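Local coordinates for uncharacterized protein ScGH5_18 (Streptomyces cattleya, PDB 7LR8), which is a family GH5_18 glycoside hydrolase that probably acts in N-glycan breakdown by cleaving the mannose-beta-1,4-N-acetylglucosamine linkage, at residues 325-328 and 329-333; 32-35 and 36-39; 208-211 and 212-215; 368-371 and 372-375. The protein carries 1 engineered substitution. One frame throughout, in Å; residues are numbered along the deposited sequence.

Interaction 1 (325-328 and 329-333); sequences LLTQ and DRRVK. With SO4 (sulfate ion), chain J.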
loop_
_atom_site.group_PDB
_atom_site.type_symbol
_atom_site.label_atom_id
_atom_site.label_comp_id
_atom_site.label_asym_id
_atom_site.label_seq_id
_atom_site.Cartn_x
_atom_site.Cartn_y
_atom_site.Cartn_z
ATOM N N LEU B 325 10.660 24.312 -8.092
ATOM C CA LEU B 325 10.925 25.659 -8.575
ATOM C C LEU B 325 10.242 26.698 -7.704
ATOM O O LEU B 325 10.618 27.877 -7.742
ATOM C CB LEU B 325 10.439 25.798 -10.020
ATOM C CG LEU B 325 11.107 24.888 -11.050
ATOM C CD1 LEU B 325 10.499 25.109 -12.434
ATOM C CD2 LEU B 325 12.621 25.103 -11.074
ATOM N N LEU B 326 9.250 26.268 -6.926
ATOM C CA LEU B 326 8.502 27.111 -6.007
ATOM C C LEU B 326 8.567 26.500 -4.609
ATOM O O LEU B 326 8.639 25.278 -4.448
ATOM C CB LEU B 326 7.038 27.242 -6.466
ATOM C CG LEU B 326 6.902 27.941 -7.823
ATOM C CD1 LEU B 326 5.874 27.244 -8.711
ATOM C CD2 LEU B 326 6.541 29.397 -7.602
ATOM N N THR B 327 8.516 27.362 -3.596
ATOM C CA THR B 327 8.503 26.892 -2.220
ATOM C C THR B 327 7.134 26.312 -1.859
ATOM O O THR B 327 6.175 26.340 -2.640
ATOM C CB THR B 327 8.839 28.027 -1.254
ATOM O OG1 THR B 327 7.778 28.984 -1.273
ATOM C CG2 THR B 327 10.150 28.701 -1.622
ATOM N N GLN B 328 7.059 25.791 -0.634
ATOM C CA GLN B 328 5.807 25.286 -0.084
ATOM C C GLN B 328 4.727 26.358 -0.052
ATOM O O GLN B 328 3.546 26.065 -0.276
ATOM C CB GLN B 328 6.056 24.745 1.319
ATOM C CG GLN B 328 6.316 23.281 1.309
ATOM C CD GLN B 328 5.042 22.511 1.129
ATOM O OE1 GLN B 328 4.083 22.697 1.880
ATOM N NE2 GLN B 328 5.009 21.644 0.119
ATOM N N ASP B 329 5.100 27.600 0.254
ATOM C CA ASP B 329 4.142 28.695 0.237
ATOM C C ASP B 329 4.076 29.392 -1.115
ATOM O O ASP B 329 3.634 30.541 -1.179
ATOM C CB ASP B 329 4.456 29.705 1.346
ATOM C CG ASP B 329 5.941 29.925 1.540
ATOM O OD1 ASP B 329 6.624 30.300 0.565
ATOM O OD2 ASP B 329 6.430 29.730 2.673
ATOM N N ARG B 330 4.524 28.722 -2.185
ATOM C CA ARG B 330 4.337 29.153 -3.573
ATOM C C ARG B 330 5.148 30.400 -3.921
ATOM O O ARG B 330 4.711 31.235 -4.716
ATOM C CB ARG B 330 2.856 29.376 -3.897
ATOM C CG ARG B 330 1.996 28.140 -3.618
ATOM C CD ARG B 330 0.543 28.395 -3.956
ATOM N NE ARG B 330 -0.311 27.263 -3.625
ATOM C CZ ARG B 330 -1.129 27.215 -2.578
ATOM N NH1 ARG B 330 -1.212 28.244 -1.743
ATOM N NH2 ARG B 330 -1.880 26.141 -2.374
ATOM N N ARG B 331 6.339 30.536 -3.352
ATOM C CA ARG B 331 7.227 31.629 -3.715
ATOM C C ARG B 331 8.279 31.126 -4.696
ATOM O O ARG B 331 8.743 29.987 -4.596
ATOM C CB ARG B 331 7.882 32.242 -2.477
ATOM C CG ARG B 331 6.872 32.666 -1.429
ATOM C CD ARG B 331 7.395 33.787 -0.551
ATOM N NE ARG B 331 6.781 35.067 -0.895
ATOM C CZ ARG B 331 7.394 36.038 -1.565
ATOM N NH1 ARG B 331 8.649 35.881 -1.962
ATOM N NH2 ARG B 331 6.755 37.168 -1.837
ATOM N N VAL B 332 8.629 31.973 -5.662
ATOM C CA VAL B 332 9.571 31.578 -6.703
ATOM C C VAL B 332 10.970 31.476 -6.109
ATOM O O VAL B 332 11.474 32.425 -5.490
ATOM C CB VAL B 332 9.533 32.571 -7.872
ATOM C CG1 VAL B 332 10.471 32.115 -8.990
ATOM C CG2 VAL B 332 8.106 32.707 -8.388
ATOM N N LYS B 333 11.601 30.337 -6.313
ATOM C CA LYS B 333 12.957 30.037 -5.887
ATOM C C LYS B 333 13.936 30.468 -6.969
ATOM O O LYS B 333 13.543 30.682 -8.123
ATOM C CB LYS B 333 13.095 28.535 -5.613
ATOM C CG LYS B 333 12.228 28.027 -4.480
ATOM C CD LYS B 333 12.211 26.493 -4.411
ATOM C CE LYS B 333 13.573 25.926 -4.056
ATOM N NZ LYS B 333 13.630 24.436 -4.149
HETATM S S SO4 J . -3.547 26.291 0.635
HETATM O O1 SO4 J . -4.660 25.774 1.427
HETATM O O2 SO4 J . -4.073 26.959 -0.552
HETATM O O3 SO4 J . -2.778 27.244 1.432
HETATM O O4 SO4 J . -2.679 25.184 0.236
#

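Interaction 2 (32-35 and 36-39); sequences DFDL and DAVR. With SO4 (sulfate ion), chain I.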
loop_
_atom_site.group_PDB
_atom_site.type_symbol
_atom_site.label_atom_id
_atom_site.label_comp_id
_atom_site.label_asym_id
_atom_site.label_seq_id
_atom_site.Cartn_x
_atom_site.Cartn_y
_atom_site.Cartn_z
ATOM N N ASP B 32 -7.456 14.186 0.354
ATOM C CA ASP B 32 -7.978 15.417 0.931
ATOM C C ASP B 32 -8.021 16.439 -0.198
ATOM O O ASP B 32 -7.358 17.490 -0.165
ATOM C CB ASP B 32 -7.119 15.895 2.099
ATOM C CG ASP B 32 -7.135 14.923 3.267
ATOM O OD1 ASP B 32 -8.177 14.831 3.961
ATOM O OD2 ASP B 32 -6.112 14.239 3.468
ATOM N N PHE B 33 -8.785 16.105 -1.232
ATOM C CA PHE B 33 -8.690 16.840 -2.482
ATOM C C PHE B 33 -9.284 18.232 -2.318
ATOM O O PHE B 33 -10.463 18.383 -1.969
ATOM C CB PHE B 33 -9.378 16.074 -3.606
ATOM C CG PHE B 33 -9.123 16.660 -4.964
ATOM C CD1 PHE B 33 -7.904 16.467 -5.600
ATOM C CD2 PHE B 33 -10.093 17.436 -5.594
ATOM C CE1 PHE B 33 -7.660 17.024 -6.853
ATOM C CE2 PHE B 33 -9.853 17.991 -6.840
ATOM C CZ PHE B 33 -8.631 17.778 -7.471
ATOM N N ASP B 34 -8.454 19.241 -2.555
ATOM C CA ASP B 34 -8.783 20.648 -2.359
ATOM C C ASP B 34 -8.517 21.326 -3.695
ATOM O O ASP B 34 -7.359 21.603 -4.027
ATOM C CB ASP B 34 -7.938 21.252 -1.230
ATOM C CG ASP B 34 -8.304 22.699 -0.913
ATOM O OD1 ASP B 34 -8.738 23.441 -1.816
ATOM O OD2 ASP B 34 -8.138 23.104 0.256
ATOM N N LEU B 35 -9.585 21.592 -4.456
ATOM C CA LEU B 35 -9.416 22.187 -5.780
ATOM C C LEU B 35 -8.868 23.609 -5.708
ATOM O O LEU B 35 -8.109 24.021 -6.594
ATOM C CB LEU B 35 -10.746 22.156 -6.535
ATOM C CG LEU B 35 -10.748 22.543 -8.017
ATOM C CD1 LEU B 35 -9.753 21.698 -8.812
ATOM C CD2 LEU B 35 -12.164 22.400 -8.591
ATOM N N ASP B 36 -9.232 24.377 -4.675
ATOM C CA ASP B 36 -8.710 25.735 -4.555
ATOM C C ASP B 36 -7.208 25.728 -4.306
ATOM O O ASP B 36 -6.489 26.614 -4.791
ATOM C CB ASP B 36 -9.435 26.484 -3.443
ATOM C CG ASP B 36 -10.839 26.892 -3.847
ATOM O OD1 ASP B 36 -11.063 27.112 -5.054
ATOM O OD2 ASP B 36 -11.716 26.975 -2.964
ATOM N N ALA B 37 -6.716 24.738 -3.547
ATOM C CA ALA B 37 -5.276 24.598 -3.357
ATOM C C ALA B 37 -4.589 24.203 -4.658
ATOM O O ALA B 37 -3.494 24.689 -4.963
ATOM C CB ALA B 37 -4.979 23.577 -2.256
ATOM N N VAL B 38 -5.223 23.333 -5.442
ATOM C CA VAL B 38 -4.686 22.994 -6.756
ATOM C C VAL B 38 -4.667 24.222 -7.663
ATOM O O VAL B 38 -3.688 24.472 -8.379
ATOM C CB VAL B 38 -5.506 21.841 -7.365
ATOM C CG1 VAL B 38 -5.209 21.695 -8.842
ATOM C CG2 VAL B 38 -5.219 20.545 -6.604
ATOM N N ARG B 39 -5.740 25.015 -7.639
ATOM C CA ARG B 39 -5.791 26.221 -8.466
ATOM C C ARG B 39 -4.679 27.199 -8.097
ATOM O O ARG B 39 -4.027 27.775 -8.979
ATOM C CB ARG B 39 -7.155 26.888 -8.324
ATOM C CG ARG B 39 -8.287 26.200 -9.087
ATOM C CD ARG B 39 -9.630 26.656 -8.527
ATOM N NE ARG B 39 -10.764 26.220 -9.339
ATOM C CZ ARG B 39 -11.958 25.921 -8.842
ATOM N NH1 ARG B 39 -12.167 25.990 -7.531
ATOM N NH2 ARG B 39 -12.941 25.538 -9.649
HETATM S S SO4 I . -16.122 26.119 -7.761
HETATM O O1 SO4 I . -17.085 25.392 -6.937
HETATM O O2 SO4 I . -16.834 26.878 -8.785
HETATM O O3 SO4 I . -15.356 27.036 -6.922
HETATM O O4 SO4 I . -15.214 25.166 -8.394
HETATM O O HOH W 1 -11.151 24.056 -1.756
#

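Interaction 3 (208-211 and 212-215); sequences PFTP and AHSA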
loop_
_atom_site.group_PDB
_atom_site.type_symbol
_atom_site.label_atom_id
_atom_site.label_comp_id
_atom_site.label_asym_id
_atom_site.label_seq_id
_atom_site.Cartn_x
_atom_site.Cartn_y
_atom_site.Cartn_z
ATOM N N PRO B 208 15.459 -5.298 -17.990
ATOM C CA PRO B 208 14.486 -5.843 -18.956
ATOM C C PRO B 208 13.901 -4.801 -19.885
ATOM O O PRO B 208 13.461 -5.147 -20.990
ATOM C CB PRO B 208 13.393 -6.449 -18.060
ATOM C CG PRO B 208 14.010 -6.590 -16.720
ATOM C CD PRO B 208 15.020 -5.486 -16.599
ATOM N N PHE B 209 13.836 -3.547 -19.454
ATOM C CA PHE B 209 13.327 -2.476 -20.292
ATOM C C PHE B 209 14.502 -1.903 -21.061
ATOM O O PHE B 209 15.525 -1.553 -20.461
ATOM C CB PHE B 209 12.624 -1.412 -19.446
ATOM C CG PHE B 209 11.242 -1.823 -18.982
ATOM C CD1 PHE B 209 11.078 -2.663 -17.886
ATOM C CD2 PHE B 209 10.110 -1.348 -19.632
ATOM C CE1 PHE B 209 9.795 -3.038 -17.456
ATOM C CE2 PHE B 209 8.829 -1.714 -19.216
ATOM C CZ PHE B 209 8.670 -2.566 -18.124
ATOM N N THR B 210 14.386 -1.866 -22.386
ATOM C CA THR B 210 15.535 -1.622 -23.243
ATOM C C THR B 210 15.471 -0.250 -23.904
ATOM O O THR B 210 14.421 0.403 -23.920
ATOM C CB THR B 210 15.628 -2.696 -24.335
ATOM O OG1 THR B 210 14.517 -2.558 -25.236
ATOM C CG2 THR B 210 15.623 -4.102 -23.721
ATOM N N PRO B 211 16.592 0.226 -24.459
ATOM C CA PRO B 211 16.518 1.447 -25.279
ATOM C C PRO B 211 15.557 1.307 -26.444
ATOM O O PRO B 211 14.856 2.262 -26.796
ATOM C CB PRO B 211 17.961 1.635 -25.759
ATOM C CG PRO B 211 18.808 0.899 -24.748
ATOM C CD PRO B 211 17.974 -0.273 -24.321
ATOM N N ALA B 212 15.502 0.127 -27.055
ATOM C CA ALA B 212 14.571 -0.084 -28.157
ATOM C C ALA B 212 13.121 0.095 -27.707
ATOM O O ALA B 212 12.310 0.680 -28.438
ATOM C CB ALA B 212 14.786 -1.471 -28.758
ATOM N N HIS B 213 12.769 -0.404 -26.511
ATOM C CA HIS B 213 11.406 -0.210 -26.012
ATOM C C HIS B 213 11.072 1.272 -25.900
ATOM O O HIS B 213 9.974 1.700 -26.278
ATOM C CB HIS B 213 11.213 -0.860 -24.638
ATOM C CG HIS B 213 11.355 -2.352 -24.608
ATOM N ND1 HIS B 213 11.815 -3.017 -23.492
ATOM C CD2 HIS B 213 11.049 -3.310 -25.516
ATOM C CE1 HIS B 213 11.819 -4.316 -23.723
ATOM N NE2 HIS B 213 11.356 -4.523 -24.942
ATOM N N SER B 214 11.999 2.067 -25.353
ATOM C CA SER B 214 11.724 3.483 -25.127
ATOM C C SER B 214 11.589 4.250 -26.440
ATOM O O SER B 214 10.762 5.163 -26.555
ATOM C CB SER B 214 12.829 4.098 -24.268
ATOM O OG SER B 214 12.692 3.693 -22.912
ATOM N N ALA B 215 12.389 3.893 -27.442
ATOM C CA ALA B 215 12.438 4.626 -28.699
ATOM C C ALA B 215 11.538 4.042 -29.781
ATOM O O ALA B 215 11.355 4.680 -30.824
ATOM C CB ALA B 215 13.887 4.686 -29.214
HETATM O O HOH W 2 12.504 1.025 -21.930
#

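Interaction 4 (368-371 and 372-375); sequences DQAP and ARSV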
loop_
_atom_site.group_PDB
_atom_site.type_symbol
_atom_site.label_atom_id
_atom_site.label_comp_id
_atom_site.label_asym_id
_atom_site.label_seq_id
_atom_site.Cartn_x
_atom_site.Cartn_y
_atom_site.Cartn_z
ATOM N N ASP B 368 18.522 -6.879 -29.904
ATOM C CA ASP B 368 17.727 -5.708 -29.560
ATOM C C ASP B 368 17.596 -5.503 -28.057
ATOM O O ASP B 368 16.858 -4.610 -27.626
ATOM C CB ASP B 368 16.341 -5.807 -30.197
ATOM C CG ASP B 368 16.365 -5.514 -31.682
ATOM O OD1 ASP B 368 16.992 -4.509 -32.080
ATOM O OD2 ASP B 368 15.764 -6.298 -32.451
ATOM N N GLN B 369 18.296 -6.299 -27.251
ATOM C CA GLN B 369 18.192 -6.232 -25.801
ATOM C C GLN B 369 19.357 -5.494 -25.146
ATOM O O GLN B 369 19.442 -5.473 -23.915
ATOM C CB GLN B 369 18.064 -7.639 -25.227
ATOM C CG GLN B 369 16.839 -8.371 -25.758
ATOM C CD GLN B 369 16.746 -9.802 -25.278
ATOM O OE1 GLN B 369 17.505 -10.227 -24.408
ATOM N NE2 GLN B 369 15.805 -10.555 -25.841
ATOM N N ALA B 370 20.250 -4.903 -25.940
ATOM C CA ALA B 370 21.319 -4.037 -25.451
ATOM C C ALA B 370 22.091 -4.620 -24.262
ATOM O O ALA B 370 22.133 -4.014 -23.187
ATOM C CB ALA B 370 20.762 -2.664 -25.103
ATOM N N PRO B 371 22.724 -5.786 -24.428
ATOM C CA PRO B 371 23.423 -6.418 -23.292
ATOM C C PRO B 371 24.682 -5.685 -22.829
ATOM O O PRO B 371 25.217 -6.034 -21.768
ATOM C CB PRO B 371 23.777 -7.804 -23.837
ATOM C CG PRO B 371 23.912 -7.578 -25.309
ATOM C CD PRO B 371 22.843 -6.588 -25.658
ATOM N N ALA B 372 25.182 -4.701 -23.578
ATOM C CA ALA B 372 26.383 -3.979 -23.168
ATOM C C ALA B 372 26.131 -2.479 -23.117
ATOM O O ALA B 372 27.030 -1.679 -23.392
ATOM C CB ALA B 372 27.557 -4.299 -24.094
ATOM N N ARG B 373 24.915 -2.078 -22.749
ATOM C CA ARG B 373 24.558 -0.667 -22.762
ATOM C C ARG B 373 25.285 0.137 -21.699
ATOM O O ARG B 373 25.261 1.373 -21.764
ATOM C CB ARG B 373 23.048 -0.507 -22.586
ATOM C CG ARG B 373 22.528 -0.843 -21.196
ATOM C CD ARG B 373 21.000 -0.853 -21.188
ATOM N NE ARG B 373 20.456 -2.154 -21.561
ATOM C CZ ARG B 373 19.253 -2.578 -21.212
ATOM N NH1 ARG B 373 18.465 -1.801 -20.486
ATOM N NH2 ARG B 373 18.849 -3.789 -21.578
ATOM N N SER B 374 25.941 -0.519 -20.737
ATOM C CA SER B 374 26.641 0.226 -19.698
ATOM C C SER B 374 27.773 1.093 -20.245
ATOM O O SER B 374 28.264 1.960 -19.516
ATOM C CB SER B 374 27.182 -0.734 -18.630
ATOM O OG SER B 374 28.039 -1.708 -19.192
ATOM N N VAL B 375 28.190 0.899 -21.499
ATOM C CA VAL B 375 29.139 1.832 -22.101
ATOM C C VAL B 375 28.528 3.220 -22.219
ATOM O O VAL B 375 29.253 4.210 -22.378
ATOM C CB VAL B 375 29.615 1.331 -23.480
ATOM C CG1 VAL B 375 30.365 0.007 -23.337
ATOM C CG2 VAL B 375 28.442 1.216 -24.460
#

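Interaction 1 (325-328 and 329-333)
Thr327 and Arg331 face each other across a tight hairpin loop built on a type I beta turn from Thr327 to Arg330, in the connection between strand 298-304 and helix 334-349. Three backbone bonds hold it: Arg330 N donates to Thr327 O at 2.9 Å, Thr327 N to Arg331 O at 2.8 Å, and Lys333 N to Leu325 O, the last two flanking a single bridge of Leu326 with Val332. Arg330 takes left-handed backbone angles (phi 69°, psi 35°), as after a type I turn with a G1 bulge.

Thr327 OG1 takes part in two bonds inside the loop. With chi1 at 68° it turns inward, accepting from Arg331 N at 3.0 Å and donating to Asp329 OD1 at 2.5 Å, a short bond that comes from above the carboxylate plane. Threonine suits this place because its methyl serves as well: CG2 lies 3.6 Å from Lys333 CG. The lysine chain bends about its CG-CD bond and sends NZ to Gly324 O and Asp308.

Apolar contact is slight, Leu326 CD2 meeting Val332 CG2 at 3.7 Å.

Charge gathers at the end of Arg330. Its extended chain brings NE to Asp41 on helix 35-46, while NH2 donates to two oxygens of one sulfate ion, O4 at 2.9 Å and O2 at 3.0 Å.

Interaction 2 (32-35 and 36-39)
Val38 N donates to Asp34 O at 3.1 Å and Arg39 N to Leu35 O at 2.8 Å, the bonds that open the first turn of helix 35-46, with Asp34 at its N-cap.

The carboxylate of Asp34 does the capping. Its CG stands opposite the backbone N about CA-CB (chi1 -176°), which carries OD1 over the first turn of the helix to accept from Ala37 N at 3.0 Å, the amide arriving from above the carboxylate plane. Aspartate suits an N-cap because it is short and its charge probably interacts well with the helix dipole. One water donates to Asp34 OD1 and, weakly, to Asp36 OD2, which may soften the repulsion between the two carboxylates.

The extended chain of Arg39 runs back alongside the first turn. Its NH1 makes a salt bridge with Asp36 OD1 at 2.9 Å, on the syn side but tilted out of the carboxylate plane. Leu35 lays CD2 over one face of the guanidinium, 3.4 Å from NH2, while a sulfate ion sits at the edge, its O4 2.6 Å from NH2 in a nearly straight bond of 168°. With an alanine in place of Arg39, Asp36 would probably lose its ionic mate and the CD2 methyl of Leu35 the guanidinium face it covers.

Beneath, Val38 CG2 approaches Phe33 CE1 obliquely. Phe33 reaches Gln76 and Val38 reaches Leu80, so the start of helix 35-46, reached by the loop that follows strand 15-19, rests on helix 71-86, its neighbour round the eight-stranded parallel barrel.

Interaction 3 (208-211 and 212-215)
Thr210 O is gripped from two directions: Ser214 N donates to it at 3.3 Å, and a water donates at 2.8 Å while also bonding to Ser214 OG. This is the first turn of helix 211-216, with Thr210 at the N-cap. Its OG1, placed by chi1 of 67° between the backbone N and carbonyl carbon, accepts from His213 N at 3.1 Å. Pro211 follows as the first helical residue, where the missing N-H costs nothing, and its carbonyl receives Ala215 N at 3.0 Å.

The imidazole of His213 folds back beneath the cap. Thr210 OG1 stands over the centre of one ring face, 3.2 Å from CG, and Thr210 CB makes a CH-pi contact over the same face. At the ring's edge, Phe209 CA and Pro208 O lie in its plane, the latter 3.3 Å from His213 CE1. His213 and Phe209 both pack on Ala173 and Leu177 of helix 170-187. Replacing His213 by an alanine would probably open a gap beside those two residues and leave the threonine cap without its flat support.

Pro208 O is buried with no conventional hydrogen-bond partner in the model. The CE1 carbon is flanked by the two ring nitrogens, so the histidine, a flat surface to the threonine, may also offer a weakly positive edge to this carbonyl.

Interaction 4 (368-371 and 372-375)
Arg373, Ala370 and Ala372 bury the most surface in this turn, and the arginine organises it. Its NE donates to Ala370 O at 3.0 Å along an almost perfectly straight line (178°), with the oxygen lying in the guanidinium plane. Next along the same edge, NH2 reaches Gln369 O at 2.9 Å, coming from above that carbonyl's plane. The grip depends on a curled chain: CG starts between the backbone N and carbonyl carbon (chi1 71°), and a bend at chi3 of 87° turns the guanidinium back over the preceding residues.

Ala370 takes left-handed backbone angles, and its small CB fits under the arginine, 3.6 Å from NE. The same carbonyl of Ala370 receives a second, weak bond from Arg373 N at 3.4 Å, which closes the turn through Pro371 and Ala372. Proline suits that corner because its fixed ring matches the phi needed. Ala372, the small residue that follows it, is tied by its backbone to Val364.

Beyond the turn, the guanidinium also donates from NH1 to Phe209 O and from NH2 to His207 O, and its side chain touches Pro211. The arrangement is an arginine bonded to successive backbone carbonyls at the entry to a 3-10 segment, 373-375, here joining the loop after strand 358-362 to the loop before helix 211-216 of the barrel.

In the fold
Interaction 2 is a surface contact and interaction 1 partly buried; both lie on one side of the chain's centre, interactions 3 and 4 on the opposite side. The first pair joins the loop after strand 298-304 to helix 35-46, and in both an arginine at the outer end meets a carboxylate and a sulfate. Interaction 3 is the buried one, and its helix start relies on a neutral threonine cap and a histidine ring, where interaction 2 uses a charged aspartate. Interaction 4, partly buried, has its centre about 10 Å from that of interaction 3 and spends its arginine on backbone carbonyls instead of anions. Interactions 2 and 3 are helix caps; 1 and 4 are turns.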